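Long-range contact in putative isochorismatase (Streptomyces avermitilis, PDB 3KL2), which is probably a hydrolase of the isochorismatase-like cysteine hydrolase family, its own substrate and reaction not established: residues A47-T61 and T183-N195. Sequence-based numbering, arbitrary orientation.
Sequences AVADVMQHTGMLANT and TDCVAATSQEEHN
V51 fits its CG1 into the corner between A187 and H194 in the densest part of this contact. V51 CG1, placed anti to the backbone N (chi1 179°), lies over one face of the H194 imidazole, offset toward the rim, a CH-pi contact 3.9 Å from the ring centroid. V51 CG1 is also 3.9 Å from A187 CB, while V51 CG2 reaches the backbone where S190 leads into Q191. A hydrogen bond between H194 ND1 and T161 OG1 helps fix the ring's turn. A187 CB also meets M52 CG and, farther off, M57 CG, and M57 doubles back through its bent chain to bring CE 3.5 Å from C185 O.

Where the first helix breaks at G56, which has positive phi and N-caps the next helix, N60 makes the hydrogen bond across the contact: ND2 to D184 O, 3.0 Å, in the carbonyl plane but bent to 141° at the hydrogen. M57 CA adds a C-H...O contact to that oxygen. Beside it, C185 SG packs on N60 CB at 3.7 Å, and C185 CB on the hydroxyl of T61.

The looser side faces solvent. There H54 meets the side chain of Q191 at about a right angle, and A47 CB touches T189 CG2 at 3.9 Å.

Helices 45-55 and 57-71 pack on the C-terminal end of strand 178-187 in the six-stranded parallel sheet (order 3-2-1-4-5-6) of the alpha/beta isochorismatase-like fold, and on the loop entering helix 191-205. F159 of the adjacent parallel strand 153-159 touches V48, M52, M57 and A187, and Y200 of the second subunit packs on E192 and E193.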
loop_
_atom_site.group_PDB
_atom_site.type_symbol
_atom_site.label_atom_id
_atom_site.label_comp_id
_atom_site.label_asym_id
_atom_site.label_seq_id
_atom_site.Cartn_x
_atom_site.Cartn_y
_atom_site.Cartn_z
ATOM N N ALA A 47 17.986 -26.837 -4.585
ATOM C CA ALA A 47 18.492 -25.772 -3.707
ATOM C C ALA A 47 17.867 -25.745 -2.290
ATOM O O ALA A 47 18.447 -25.174 -1.392
ATOM C CB ALA A 47 18.326 -24.395 -4.404
ATOM N N VAL A 48 16.722 -26.381 -2.083
ATOM C CA VAL A 48 16.042 -26.315 -0.781
ATOM C C VAL A 48 15.897 -27.672 -0.104
ATOM O O VAL A 48 15.361 -27.768 1.015
ATOM C CB VAL A 48 14.608 -25.663 -0.875
ATOM C CG1 VAL A 48 14.680 -24.169 -1.295
ATOM C CG2 VAL A 48 13.680 -26.486 -1.774
ATOM N N ALA A 49 16.376 -28.701 -0.796
ATOM C CA ALA A 49 16.267 -30.075 -0.376
ATOM C C ALA A 49 16.910 -30.275 0.996
ATOM O O ALA A 49 16.260 -30.846 1.891
ATOM C CB ALA A 49 16.909 -31.017 -1.435
ATOM N N ASP A 50 18.155 -29.807 1.182
ATOM C CA ASP A 50 18.855 -30.097 2.453
ATOM C C ASP A 50 18.029 -29.544 3.613
ATOM O O ASP A 50 17.778 -30.250 4.602
ATOM C CB ASP A 50 20.318 -29.584 2.512
ATOM N N VAL A 51 17.553 -28.311 3.458
ATOM C CA VAL A 51 16.848 -27.636 4.549
ATOM C C VAL A 51 15.434 -28.182 4.726
ATOM O O VAL A 51 14.970 -28.339 5.850
ATOM C CB VAL A 51 16.904 -26.112 4.387
ATOM C CG1 VAL A 51 16.146 -25.406 5.509
ATOM C CG2 VAL A 51 18.394 -25.640 4.378
ATOM N N MET A 52 14.759 -28.533 3.637
ATOM C CA MET A 52 13.481 -29.252 3.781
ATOM C C MET A 52 13.695 -30.523 4.634
ATOM O O MET A 52 13.000 -30.757 5.615
ATOM C CB MET A 52 12.905 -29.627 2.411
ATOM C CG MET A 52 12.185 -28.486 1.673
ATOM S SD MET A 52 11.535 -29.007 0.070
ATOM C CE MET A 52 10.378 -30.220 0.717
ATOM N N GLN A 53 14.686 -31.325 4.249
ATOM C CA GLN A 53 14.979 -32.603 4.914
ATOM C C GLN A 53 15.376 -32.379 6.374
ATOM O O GLN A 53 14.841 -33.035 7.268
ATOM C CB GLN A 53 16.078 -33.357 4.151
ATOM C CG GLN A 53 16.154 -34.865 4.423
ATOM C CD GLN A 53 17.122 -35.262 5.557
ATOM O OE1 GLN A 53 18.074 -34.528 5.908
ATOM N NE2 GLN A 53 16.882 -36.445 6.131
ATOM N N HIS A 54 16.287 -31.440 6.613
ATOM C CA HIS A 54 16.720 -31.132 7.979
ATOM C C HIS A 54 15.539 -30.753 8.892
ATOM O O HIS A 54 15.434 -31.228 10.025
ATOM C CB HIS A 54 17.790 -30.026 7.997
ATOM C CG HIS A 54 18.436 -29.842 9.340
ATOM N ND1 HIS A 54 18.154 -28.769 10.169
ATOM C CD2 HIS A 54 19.342 -30.606 10.003
ATOM C CE1 HIS A 54 18.875 -28.871 11.274
ATOM N NE2 HIS A 54 19.596 -29.982 11.203
ATOM N N THR A 55 14.641 -29.915 8.388
ATOM C CA THR A 55 13.555 -29.405 9.218
ATOM C C THR A 55 12.331 -30.327 9.286
ATOM O O THR A 55 11.584 -30.307 10.270
ATOM C CB THR A 55 13.115 -28.040 8.719
ATOM O OG1 THR A 55 12.719 -28.150 7.343
ATOM C CG2 THR A 55 14.271 -27.041 8.883
ATOM N N GLY A 56 12.148 -31.141 8.254
ATOM C CA GLY A 56 10.904 -31.884 8.082
ATOM C C GLY A 56 9.721 -30.947 7.919
ATOM O O GLY A 56 8.640 -31.233 8.407
ATOM N N MET A 57 9.938 -29.830 7.227
ATOM C CA MET A 57 8.932 -28.776 7.124
ATOM C C MET A 57 7.658 -29.255 6.451
ATOM O O MET A 57 6.554 -28.878 6.884
ATOM C CB MET A 57 9.467 -27.524 6.399
ATOM C CG MET A 57 9.883 -27.736 4.944
ATOM S SD MET A 57 8.611 -27.401 3.726
ATOM C CE MET A 57 8.455 -25.597 3.863
ATOM N N LEU A 58 7.793 -30.072 5.412
ATOM C CA LEU A 58 6.632 -30.459 4.643
ATOM C C LEU A 58 5.644 -31.248 5.536
ATOM O O LEU A 58 4.482 -30.860 5.666
ATOM C CB LEU A 58 7.009 -31.214 3.359
ATOM C CG LEU A 58 5.778 -31.529 2.499
ATOM C CD1 LEU A 58 5.156 -30.217 2.025
ATOM C CD2 LEU A 58 6.064 -32.507 1.319
ATOM N N ALA A 59 6.102 -32.301 6.190
ATOM C CA ALA A 59 5.237 -33.051 7.092
ATOM C C ALA A 59 4.734 -32.170 8.221
ATOM O O ALA A 59 3.601 -32.321 8.693
ATOM C CB ALA A 59 5.958 -34.315 7.654
ATOM N N ASN A 60 5.564 -31.248 8.674
ATOM C CA ASN A 60 5.169 -30.422 9.818
ATOM C C ASN A 60 4.036 -29.459 9.407
ATOM O O ASN A 60 3.137 -29.163 10.180
ATOM C CB ASN A 60 6.365 -29.606 10.341
ATOM C CG ASN A 60 7.412 -30.439 11.042
ATOM O OD1 ASN A 60 7.105 -31.363 11.796
ATOM N ND2 ASN A 60 8.673 -30.077 10.825
ATOM N N THR A 61 4.108 -28.964 8.187
ATOM C CA THR A 61 3.078 -28.060 7.688
ATOM C C THR A 61 1.755 -28.811 7.598
ATOM O O THR A 61 0.714 -28.296 8.027
ATOM C CB THR A 61 3.446 -27.464 6.317
ATOM O OG1 THR A 61 4.747 -26.873 6.392
ATOM C CG2 THR A 61 2.437 -26.386 5.911
ATOM N N THR A 183 8.678 -21.828 12.800
ATOM C CA THR A 183 10.136 -22.004 12.676
ATOM C C THR A 183 10.519 -23.327 12.027
ATOM O O THR A 183 11.507 -23.370 11.305
ATOM C CB THR A 183 10.848 -21.886 14.049
ATOM O OG1 THR A 183 10.316 -22.870 14.964
ATOM C CG2 THR A 183 10.646 -20.461 14.627
ATOM N N ASP A 184 9.731 -24.383 12.250
ATOM C CA ASP A 184 9.968 -25.679 11.600
ATOM C C ASP A 184 9.012 -25.979 10.428
ATOM O O ASP A 184 8.827 -27.148 10.096
ATOM C CB ASP A 184 9.983 -26.864 12.616
ATOM C CG ASP A 184 8.679 -27.001 13.395
ATOM O OD1 ASP A 184 7.806 -26.149 13.182
ATOM O OD2 ASP A 184 8.521 -27.931 14.235
ATOM N N CYS A 185 8.418 -24.957 9.801
ATOM C CA CYS A 185 7.633 -25.143 8.549
ATOM C C CYS A 185 8.085 -24.183 7.472
ATOM O O CYS A 185 7.311 -23.747 6.636
ATOM C CB CYS A 185 6.150 -24.952 8.792
ATOM S SG CYS A 185 5.425 -26.090 9.917
ATOM N N VAL A 186 9.353 -23.832 7.497
ATOM C CA VAL A 186 9.904 -22.984 6.470
ATOM C C VAL A 186 11.233 -23.555 6.002
ATOM O O VAL A 186 11.830 -24.350 6.723
ATOM C CB VAL A 186 10.088 -21.531 6.968
ATOM C CG1 VAL A 186 8.719 -20.916 7.331
ATOM C CG2 VAL A 186 11.060 -21.479 8.095
ATOM N N ALA A 187 11.688 -23.155 4.816
ATOM C CA ALA A 187 12.953 -23.615 4.267
ATOM C C ALA A 187 13.584 -22.561 3.364
ATOM O O ALA A 187 12.907 -21.661 2.859
ATOM C CB ALA A 187 12.792 -24.974 3.506
ATOM N N ALA A 188 14.900 -22.692 3.188
ATOM C CA ALA A 188 15.692 -21.778 2.420
ATOM C C ALA A 188 16.691 -22.561 1.602
ATOM O O ALA A 188 16.722 -23.787 1.642
ATOM C CB ALA A 188 16.424 -20.845 3.345
ATOM N N THR A 189 17.525 -21.832 0.873
ATOM C CA THR A 189 18.493 -22.451 0.016
ATOM C C THR A 189 19.779 -22.792 0.791
ATOM O O THR A 189 20.684 -23.384 0.243
ATOM C CB THR A 189 18.808 -21.527 -1.194
ATOM O OG1 THR A 189 19.237 -20.242 -0.720
ATOM C CG2 THR A 189 17.582 -21.337 -2.068
ATOM N N SER A 190 19.868 -22.388 2.054
ATOM C CA SER A 190 21.040 -22.656 2.861
ATOM C C SER A 190 20.612 -22.759 4.303
ATOM O O SER A 190 19.805 -21.980 4.762
ATOM C CB SER A 190 22.110 -21.563 2.684
ATOM O OG SER A 190 22.704 -21.187 3.927
ATOM N N GLN A 191 21.166 -23.736 5.001
ATOM C CA GLN A 191 20.902 -23.922 6.423
ATOM C C GLN A 191 21.365 -22.675 7.173
ATOM O O GLN A 191 20.673 -22.211 8.091
ATOM C CB GLN A 191 21.642 -25.173 6.961
ATOM C CG GLN A 191 21.230 -25.600 8.373
ATOM C CD GLN A 191 19.814 -26.194 8.431
ATOM O OE1 GLN A 191 19.064 -26.013 9.420
ATOM N NE2 GLN A 191 19.431 -26.880 7.355
ATOM N N GLU A 192 22.526 -22.145 6.765
ATOM C CA GLU A 192 23.099 -20.972 7.393
ATOM C C GLU A 192 22.129 -19.774 7.208
ATOM O O GLU A 192 21.732 -19.153 8.190
ATOM C CB GLU A 192 24.538 -20.692 6.876
ATOM N N GLU A 193 21.713 -19.498 5.969
ATOM C CA GLU A 193 20.725 -18.424 5.689
ATOM C C GLU A 193 19.439 -18.643 6.489
ATOM O O GLU A 193 18.888 -17.712 7.075
ATOM C CB GLU A 193 20.389 -18.329 4.193
ATOM C CG GLU A 193 21.585 -18.015 3.280
ATOM C CD GLU A 193 21.208 -17.722 1.783
ATOM O OE1 GLU A 193 19.995 -17.693 1.417
ATOM O OE2 GLU A 193 22.176 -17.510 0.984
ATOM N N HIS A 194 18.975 -19.881 6.522
ATOM C CA HIS A 194 17.780 -20.263 7.274
ATOM C C HIS A 194 17.856 -19.944 8.767
ATOM O O HIS A 194 16.985 -19.270 9.310
ATOM C CB HIS A 194 17.562 -21.759 7.054
ATOM C CG HIS A 194 16.431 -22.349 7.828
ATOM N ND1 HIS A 194 15.125 -22.315 7.382
ATOM C CD2 HIS A 194 16.418 -23.033 9.001
ATOM C CE1 HIS A 194 14.357 -22.954 8.253
ATOM N NE2 HIS A 194 15.115 -23.398 9.243
ATOM N N ASN A 195 18.909 -20.423 9.417
ATOM C CA ASN A 195 19.093 -20.301 10.864
ATOM C C ASN A 195 19.270 -18.849 11.303
ATOM O O ASN A 195 18.824 -18.467 12.386
ATOM C CB ASN A 195 20.350 -21.066 11.311
ATOM C CG ASN A 195 20.263 -22.573 11.086
ATOM O OD1 ASN A 195 19.203 -23.140 10.924
ATOM N ND2 ASN A 195 21.413 -23.222 11.116
#